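Local structure of HAT1-interacting factor 1 (Saccharomyces cerevisiae, 4NQ0) at residues 279-291 against 304-316. The protein chaperones histones H3 and H4 within the nuclear HAT-B acetyltransferase complex, binds H2A-H2B dimers, and takes part in chromatin assembly and telomere silencing. Numbering follows the deposited sequence.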
ATOM      1  N   VAL A 279      -9.042   2.826   7.888  1.00 34.44           N
ATOM      2  CA  VAL A 279      -9.294   4.220   7.557  1.00 33.64           C
ATOM      3  C   VAL A 279      -8.457   5.115   8.464  1.00 33.30           C
ATOM      4  O   VAL A 279      -7.727   5.980   7.985  1.00 32.88           O
ATOM      5  CB  VAL A 279     -10.794   4.563   7.672  1.00 34.40           C
ATOM      6  CG1 VAL A 279     -11.019   6.074   7.584  1.00 33.52           C
ATOM      7  CG2 VAL A 279     -11.574   3.838   6.579  1.00 34.22           C
ATOM      8  N   ILE A 280      -8.546   4.882   9.770  1.00 33.74           N
ATOM      9  CA  ILE A 280      -7.833   5.687  10.763  1.00 33.50           C
ATOM     10  C   ILE A 280      -6.331   5.589  10.554  1.00 33.30           C
ATOM     11  O   ILE A 280      -5.623   6.590  10.592  1.00 33.16           O
ATOM     12  CB  ILE A 280      -8.156   5.239  12.218  1.00 34.29           C
ATOM     13  CG1 ILE A 280      -9.637   5.468  12.564  1.00 34.22           C
ATOM     14  CG2 ILE A 280      -7.273   5.978  13.216  1.00 33.86           C
ATOM     15  CD1 ILE A 280     -10.064   6.893  12.504  1.00 34.55           C
ATOM     16  N   GLN A 281      -5.844   4.375  10.339  1.00 33.42           N
ATOM     17  CA  GLN A 281      -4.426   4.162  10.054  1.00 33.03           C
ATOM     18  C   GLN A 281      -3.940   4.966   8.833  1.00 31.85           C
ATOM     19  O   GLN A 281      -2.895   5.606   8.884  1.00 31.23           O
ATOM     20  CB  GLN A 281      -4.154   2.672   9.840  1.00 33.56           C
ATOM     21  CG  GLN A 281      -2.729   2.383   9.397  1.00 34.24           C
ATOM     22  CD  GLN A 281      -2.451   0.914   9.208  1.00 35.45           C
ATOM     23  OE1 GLN A 281      -3.264   0.172   8.651  1.00 35.61           O
ATOM     24  NE2 GLN A 281      -1.276   0.490   9.646  1.00 35.28           N
ATOM     25  N   ALA A 282      -4.705   4.922   7.745  1.00 31.18           N
ATOM     26  CA  ALA A 282      -4.364   5.641   6.510  1.00 30.29           C
ATOM     27  C   ALA A 282      -4.366   7.174   6.699  1.00 29.83           C
ATOM     28  O   ALA A 282      -3.476   7.876   6.199  1.00 28.89           O
ATOM     29  CB  ALA A 282      -5.320   5.246   5.398  1.00 29.70           C
ATOM     30  N   GLU A 283      -5.357   7.684   7.430  1.00 30.19           N
ATOM     31  CA  GLU A 283      -5.390   9.109   7.774  1.00 30.33           C
ATOM     32  C   GLU A 283      -4.146   9.521   8.530  1.00 30.12           C
ATOM     33  O   GLU A 283      -3.573  10.565   8.242  1.00 30.25           O
ATOM     34  CB  GLU A 283      -6.608   9.463   8.615  1.00 30.95           C
ATOM     35  CG  GLU A 283      -7.944   9.280   7.911  1.00 32.51           C
ATOM     36  CD  GLU A 283      -8.361  10.464   7.054  1.00 34.92           C
ATOM     37  OE1 GLU A 283      -7.509  11.345   6.771  1.00 34.80           O
ATOM     38  OE2 GLU A 283      -9.561  10.493   6.662  1.00 36.03           O
ATOM     39  N   PHE A 284      -3.709   8.706   9.488  1.00 30.46           N
ATOM     40  CA  PHE A 284      -2.508   9.055  10.263  1.00 30.18           C
ATOM     41  C   PHE A 284      -1.248   9.002   9.405  1.00 30.03           C
ATOM     42  O   PHE A 284      -0.361   9.869   9.525  1.00 30.02           O
ATOM     43  CB  PHE A 284      -2.347   8.149  11.487  1.00 30.97           C
ATOM     44  CG  PHE A 284      -1.019   8.306  12.179  1.00 30.40           C
ATOM     45  CD1 PHE A 284      -0.760   9.414  12.969  1.00 30.78           C
ATOM     46  CD2 PHE A 284      -0.025   7.357  12.017  1.00 30.89           C
ATOM     47  CE1 PHE A 284       0.475   9.579  13.586  1.00 31.92           C
ATOM     48  CE2 PHE A 284       1.212   7.502  12.638  1.00 32.04           C
ATOM     49  CZ  PHE A 284       1.460   8.619  13.423  1.00 32.94           C
ATOM     50  N   LEU A 285      -1.145   7.982   8.553  1.00 29.59           N
ATOM     51  CA  LEU A 285       0.046   7.841   7.703  1.00 29.31           C
ATOM     52  C   LEU A 285       0.192   9.018   6.739  1.00 28.48           C
ATOM     53  O   LEU A 285       1.298   9.484   6.493  1.00 29.20           O
ATOM     54  CB  LEU A 285       0.028   6.502   6.953  1.00 29.05           C
ATOM     55  CG  LEU A 285       0.209   5.244   7.809  1.00 30.22           C
ATOM     56  CD1 LEU A 285      -0.132   3.981   7.000  1.00 30.89           C
ATOM     57  CD2 LEU A 285       1.622   5.141   8.389  1.00 29.83           C
ATOM     58  N   VAL A 286      -0.925   9.499   6.211  1.00 28.26           N
ATOM     59  CA  VAL A 286      -0.958  10.731   5.420  1.00 28.26           C
ATOM     60  C   VAL A 286      -0.302  11.891   6.174  1.00 29.45           C
ATOM     61  O   VAL A 286       0.585  12.555   5.640  1.00 28.93           O
ATOM     62  CB  VAL A 286      -2.401  11.110   5.034  1.00 28.45           C
ATOM     63  CG1 VAL A 286      -2.491  12.582   4.579  1.00 28.25           C
ATOM     64  CG2 VAL A 286      -2.935  10.158   3.949  1.00 26.83           C
ATOM     65  N   CYS A 287      -0.721  12.105   7.422  1.00 30.13           N
ATOM     66  CA  CYS A 287      -0.180  13.180   8.256  1.00 31.61           C
ATOM     67  C   CYS A 287       1.294  13.001   8.577  1.00 32.54           C
ATOM     68  O   CYS A 287       2.056  13.978   8.583  1.00 32.86           O
ATOM     69  CB  CYS A 287      -0.980  13.297   9.560  1.00 31.79           C
ATOM     70  SG  CYS A 287      -2.689  13.773   9.249  1.00 33.90           S
ATOM     71  N   ASP A 288       1.694  11.763   8.849  1.00 33.36           N
ATOM     72  CA  ASP A 288       3.075  11.477   9.185  1.00 35.02           C
ATOM     73  C   ASP A 288       4.012  11.747   8.000  1.00 35.14           C
ATOM     74  O   ASP A 288       5.104  12.259   8.190  1.00 36.58           O
ATOM     75  CB  ASP A 288       3.248  10.036   9.672  1.00 35.68           C
ATOM     76  CG  ASP A 288       4.430   9.890  10.614  1.00 38.29           C
ATOM     77  OD1 ASP A 288       4.357  10.429  11.735  1.00 40.46           O
ATOM     78  OD2 ASP A 288       5.427   9.242  10.233  1.00 42.57           O
ATOM     79  N   ALA A 289       3.582  11.406   6.795  1.00 34.46           N
ATOM     80  CA  ALA A 289       4.352  11.711   5.598  1.00 34.80           C
ATOM     81  C   ALA A 289       4.302  13.211   5.298  1.00 35.22           C
ATOM     82  O   ALA A 289       5.312  13.806   4.946  1.00 35.61           O
ATOM     83  CB  ALA A 289       3.834  10.916   4.417  1.00 33.71           C
ATOM     84  N   LEU A 290       3.123  13.805   5.467  1.00 35.29           N
ATOM     85  CA  LEU A 290       2.893  15.226   5.224  1.00 35.88           C
ATOM     86  C   LEU A 290       3.818  16.148   6.006  1.00 37.18           C
ATOM     87  O   LEU A 290       4.163  17.224   5.522  1.00 37.35           O
ATOM     88  CB  LEU A 290       1.434  15.574   5.541  1.00 35.36           C
ATOM     89  CG  LEU A 290       0.775  16.837   5.000  1.00 35.62           C
ATOM     90  CD1 LEU A 290       1.076  17.067   3.530  1.00 34.30           C
ATOM     91  CD2 LEU A 290      -0.742  16.735   5.231  1.00 34.78           C
ATOM     92  N   ARG A 291       4.239  15.745   7.201  1.00 38.40           N
ATOM     93  CA  ARG A 291       5.158  16.604   7.963  1.00 40.25           C
ATOM     94  C   ARG A 291       6.512  16.789   7.268  1.00 41.14           C
ATOM     95  O   ARG A 291       7.159  17.809   7.459  1.00 41.78           O
ATOM     96  CB  ARG A 291       5.321  16.127   9.407  1.00 40.76           C
ATOM     97  CG  ARG A 291       5.993  14.796   9.565  1.00 42.90           C
ATOM     98  CD  ARG A 291       5.584  14.113  10.875  1.00 44.61           C
ATOM     99  NE  ARG A 291       6.393  14.603  11.987  1.00 46.96           N
ATOM    100  CZ  ARG A 291       7.237  13.867  12.713  1.00 49.42           C
ATOM    101  NH1 ARG A 291       7.387  12.564  12.489  1.00 50.16           N
ATOM    102  NH2 ARG A 291       7.929  14.443  13.689  1.00 50.79           N
ATOM    103  N   ARG A 304      -5.289  19.532   6.992  1.00 28.63           N
ATOM    104  CA  ARG A 304      -5.317  18.059   6.982  1.00 27.29           C
ATOM    105  C   ARG A 304      -5.038  17.501   8.372  1.00 26.88           C
ATOM    106  O   ARG A 304      -5.692  16.546   8.800  1.00 26.00           O
ATOM    107  CB  ARG A 304      -4.317  17.467   5.979  1.00 26.89           C
ATOM    108  CG  ARG A 304      -4.469  15.961   5.773  1.00 25.31           C
ATOM    109  CD  ARG A 304      -5.626  15.654   4.830  1.00 26.05           C
ATOM    110  NE  ARG A 304      -6.038  14.245   4.854  1.00 24.21           N
ATOM    111  CZ  ARG A 304      -6.853  13.664   3.973  1.00 27.51           C
ATOM    112  NH1 ARG A 304      -7.334  14.339   2.928  1.00 26.34           N
ATOM    113  NH2 ARG A 304      -7.176  12.375   4.126  1.00 29.20           N
ATOM    114  N   PHE A 305      -4.065  18.077   9.074  1.00 26.62           N
ATOM    115  CA  PHE A 305      -3.787  17.649  10.438  1.00 26.89           C
ATOM    116  C   PHE A 305      -5.027  17.782  11.334  1.00 27.60           C
ATOM    117  O   PHE A 305      -5.342  16.876  12.101  1.00 28.02           O
ATOM    118  CB  PHE A 305      -2.641  18.450  11.067  1.00 27.09           C
ATOM    119  CG  PHE A 305      -1.305  18.263  10.405  1.00 25.95           C
ATOM    120  CD1 PHE A 305      -0.970  17.083   9.777  1.00 25.05           C
ATOM    121  CD2 PHE A 305      -0.359  19.273  10.456  1.00 27.00           C
ATOM    122  CE1 PHE A 305       0.246  16.919   9.185  1.00 25.64           C
ATOM    123  CE2 PHE A 305       0.871  19.118   9.864  1.00 27.61           C
ATOM    124  CZ  PHE A 305       1.183  17.933   9.227  1.00 27.30           C
ATOM    125  N   LYS A 306      -5.726  18.906  11.239  1.00 28.06           N
ATOM    126  CA  LYS A 306      -6.890  19.138  12.089  1.00 29.03           C
ATOM    127  C   LYS A 306      -8.033  18.198  11.741  1.00 29.02           C
ATOM    128  O   LYS A 306      -8.787  17.775  12.613  1.00 29.20           O
ATOM    129  CB  LYS A 306      -7.353  20.589  11.978  1.00 29.57           C
ATOM    130  CG  LYS A 306      -6.441  21.549  12.719  1.00 31.73           C
ATOM    131  CD  LYS A 306      -6.733  22.990  12.333  1.00 34.79           C
ATOM    132  CE  LYS A 306      -5.858  23.958  13.111  1.00 36.83           C
ATOM    133  NZ  LYS A 306      -5.927  25.331  12.539  1.00 38.25           N
ATOM    134  N   HIS A 307      -8.167  17.893  10.461  1.00 28.70           N
ATOM    135  CA  HIS A 307      -9.129  16.901  10.021  1.00 28.83           C
ATOM    136  C   HIS A 307      -8.844  15.538  10.673  1.00 28.36           C
ATOM    137  O   HIS A 307      -9.747  14.869  11.155  1.00 28.14           O
ATOM    138  CB  HIS A 307      -9.088  16.791   8.497  1.00 28.98           C
ATOM    139  CG  HIS A 307      -9.724  15.550   7.964  1.00 30.98           C
ATOM    140  ND1 HIS A 307     -11.083  15.431   7.775  1.00 34.01           N
ATOM    141  CD2 HIS A 307      -9.184  14.364   7.594  1.00 32.61           C
ATOM    142  CE1 HIS A 307     -11.354  14.225   7.305  1.00 34.84           C
ATOM    143  NE2 HIS A 307     -10.218  13.561   7.182  1.00 34.75           N
ATOM    144  N   ALA A 308      -7.577  15.135  10.677  1.00 27.88           N
ATOM    145  CA  ALA A 308      -7.188  13.836  11.192  1.00 27.87           C
ATOM    146  C   ALA A 308      -7.335  13.805  12.717  1.00 28.39           C
ATOM    147  O   ALA A 308      -7.808  12.818  13.271  1.00 27.83           O
ATOM    148  CB  ALA A 308      -5.745  13.498  10.763  1.00 27.60           C
ATOM    149  N   LYS A 309      -6.939  14.893  13.378  1.00 28.72           N
ATOM    150  CA  LYS A 309      -7.137  15.052  14.825  1.00 29.74           C
ATOM    151  C   LYS A 309      -8.607  14.871  15.235  1.00 30.28           C
ATOM    152  O   LYS A 309      -8.901  14.123  16.150  1.00 30.39           O
ATOM    153  CB  LYS A 309      -6.628  16.413  15.277  1.00 30.19           C
ATOM    154  CG  LYS A 309      -6.890  16.757  16.737  1.00 31.97           C
ATOM    155  CD  LYS A 309      -6.282  18.107  17.082  1.00 34.16           C
ATOM    156  CE  LYS A 309      -6.660  18.538  18.500  1.00 36.48           C
ATOM    157  NZ  LYS A 309      -6.053  19.832  18.858  1.00 36.55           N
ATOM    158  N   ALA A 310      -9.516  15.530  14.526  1.00 30.44           N
ATOM    159  CA  ALA A 310     -10.944  15.427  14.814  1.00 31.24           C
ATOM    160  C   ALA A 310     -11.428  14.004  14.658  1.00 31.81           C
ATOM    161  O   ALA A 310     -12.182  13.506  15.485  1.00 32.02           O
ATOM    162  CB  ALA A 310     -11.749  16.352  13.902  1.00 31.14           C
ATOM    163  N   LEU A 311     -10.987  13.357  13.587  1.00 32.02           N
ATOM    164  CA  LEU A 311     -11.369  11.987  13.317  1.00 32.86           C
ATOM    165  C   LEU A 311     -10.913  11.030  14.423  1.00 33.07           C
ATOM    166  O   LEU A 311     -11.691  10.192  14.870  1.00 33.02           O
ATOM    167  CB  LEU A 311     -10.790  11.544  11.985  1.00 33.16           C
ATOM    168  CG  LEU A 311     -11.236  10.149  11.563  1.00 35.60           C
ATOM    169  CD1 LEU A 311     -12.764  10.098  11.427  1.00 39.01           C
ATOM    170  CD2 LEU A 311     -10.548   9.755  10.267  1.00 37.80           C
ATOM    171  N   LEU A 312      -9.652  11.160  14.841  1.00 32.74           N
ATOM    172  CA  LEU A 312      -9.080  10.303  15.877  1.00 33.39           C
ATOM    173  C   LEU A 312      -9.682  10.594  17.239  1.00 34.17           C
ATOM    174  O   LEU A 312      -9.900   9.670  18.030  1.00 33.80           O
ATOM    175  CB  LEU A 312      -7.555  10.441  15.948  1.00 33.39           C
ATOM    176  CG  LEU A 312      -6.773   9.435  15.097  1.00 34.77           C
ATOM    177  CD1 LEU A 312      -5.462  10.048  14.606  1.00 37.39           C
ATOM    178  CD2 LEU A 312      -6.503   8.159  15.884  1.00 36.28           C
ATOM    179  N   GLU A 313      -9.940  11.875  17.516  1.00 34.07           N
ATOM    180  CA  GLU A 313     -10.618  12.251  18.749  1.00 35.44           C
ATOM    181  C   GLU A 313     -11.975  11.560  18.811  1.00 35.74           C
ATOM    182  O   GLU A 313     -12.315  10.972  19.825  1.00 36.87           O
ATOM    183  CB  GLU A 313     -10.769  13.769  18.868  1.00 35.40           C
ATOM    184  CG  GLU A 313      -9.486  14.474  19.313  1.00 36.75           C
ATOM    185  CD  GLU A 313      -9.596  15.993  19.306  1.00 38.71           C
ATOM    186  OE1 GLU A 313     -10.515  16.534  18.654  1.00 41.04           O
ATOM    187  OE2 GLU A 313      -8.761  16.653  19.962  1.00 40.90           O
ATOM    188  N   LYS A 314     -12.727  11.598  17.712  1.00 35.05           N
ATOM    189  CA  LYS A 314     -14.048  10.973  17.663  1.00 35.52           C
ATOM    190  C   LYS A 314     -13.968   9.465  17.869  1.00 35.62           C
ATOM    191  O   LYS A 314     -14.801   8.876  18.557  1.00 36.00           O
ATOM    192  CB  LYS A 314     -14.730  11.266  16.326  1.00 35.58           C
ATOM    193  CG  LYS A 314     -16.235  10.999  16.310  1.00 36.90           C
ATOM    194  CD  LYS A 314     -16.736  10.703  14.899  1.00 36.44           C
ATOM    195  N   HIS A 315     -12.966   8.845  17.253  1.00 34.45           N
ATOM    196  CA  HIS A 315     -12.727   7.416  17.403  1.00 34.37           C
ATOM    197  C   HIS A 315     -12.434   7.030  18.866  1.00 35.34           C
ATOM    198  O   HIS A 315     -12.881   5.981  19.346  1.00 35.28           O
ATOM    199  CB  HIS A 315     -11.567   6.992  16.491  1.00 33.35           C
ATOM    200  CG  HIS A 315     -11.327   5.520  16.460  1.00 32.31           C
ATOM    201  ND1 HIS A 315     -12.299   4.618  16.090  1.00 32.89           N
ATOM    202  CD2 HIS A 315     -10.224   4.789  16.748  1.00 31.81           C
ATOM    203  CE1 HIS A 315     -11.809   3.393  16.160  1.00 31.70           C
ATOM    204  NE2 HIS A 315     -10.550   3.470  16.552  1.00 31.84           N
ATOM    205  N   MET A 316     -11.691   7.888  19.560  1.00 35.39           N
ATOM    206  CA  MET A 316     -11.307   7.651  20.944  1.00 36.79           C
ATOM    207  C   MET A 316     -12.502   7.635  21.895  1.00 37.71           C
ATOM    208  O   MET A 316     -12.481   6.924  22.910  1.00 38.50           O
ATOM    209  CB  MET A 316     -10.273   8.692  21.398  1.00 37.00           C
ATOM    210  CG  MET A 316      -8.841   8.383  20.922  1.00 38.60           C
ATOM    211  SD  MET A 316      -8.283   6.765  21.513  1.00 46.69           S
ATOM    212  CE  MET A 316      -8.493   6.933  23.297  1.00 46.03           C
TER
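The carboxylate of Glu-283 meets two donors from the facing helix. Arg-304 NH2 forms a salt bridge to Glu-283 OE1 at 2.9 Å, clearly bent and tilted out of both flat groups. His-307 NE2 gives a straighter bond (162°) to Glu-283 OE2 at 3.2 Å, the oxygen lying near the ring plane. A bend at chi2 (-84°) turns the carboxylate to these partners and leaves Glu-283 CG against Leu-311 CD2. Replacing Glu-283 by alanine would probably leave the guanidinium of Arg-304 without its charge mate and His-307 NE2 without its carboxylate acceptor. Cys-287 and Ala-308 each take part in a close backbone approach, and their small side chains fit there, with Cys-287 SG 3.4 Å from Ala-308 CB and also at the edge of the Phe-305 ring. The axes of the two segments approach to 9.8 Å and run roughly antiparallel, at 149°, a helical hairpin in the TPR-type array, within the region that binds H2A-H2B. At one end, branched Ile-280 spreads CD1 onto Leu-311 and CG2 onto Leu-312; at the other, Leu-290 CD2 packs on the aliphatic part of Arg-304. Farther out, Arg-304 NH1 bonds to Leu-170 O, Phe-173 stacks on His-307, and helix 323-344 packs against Ile-280 and Leu-312.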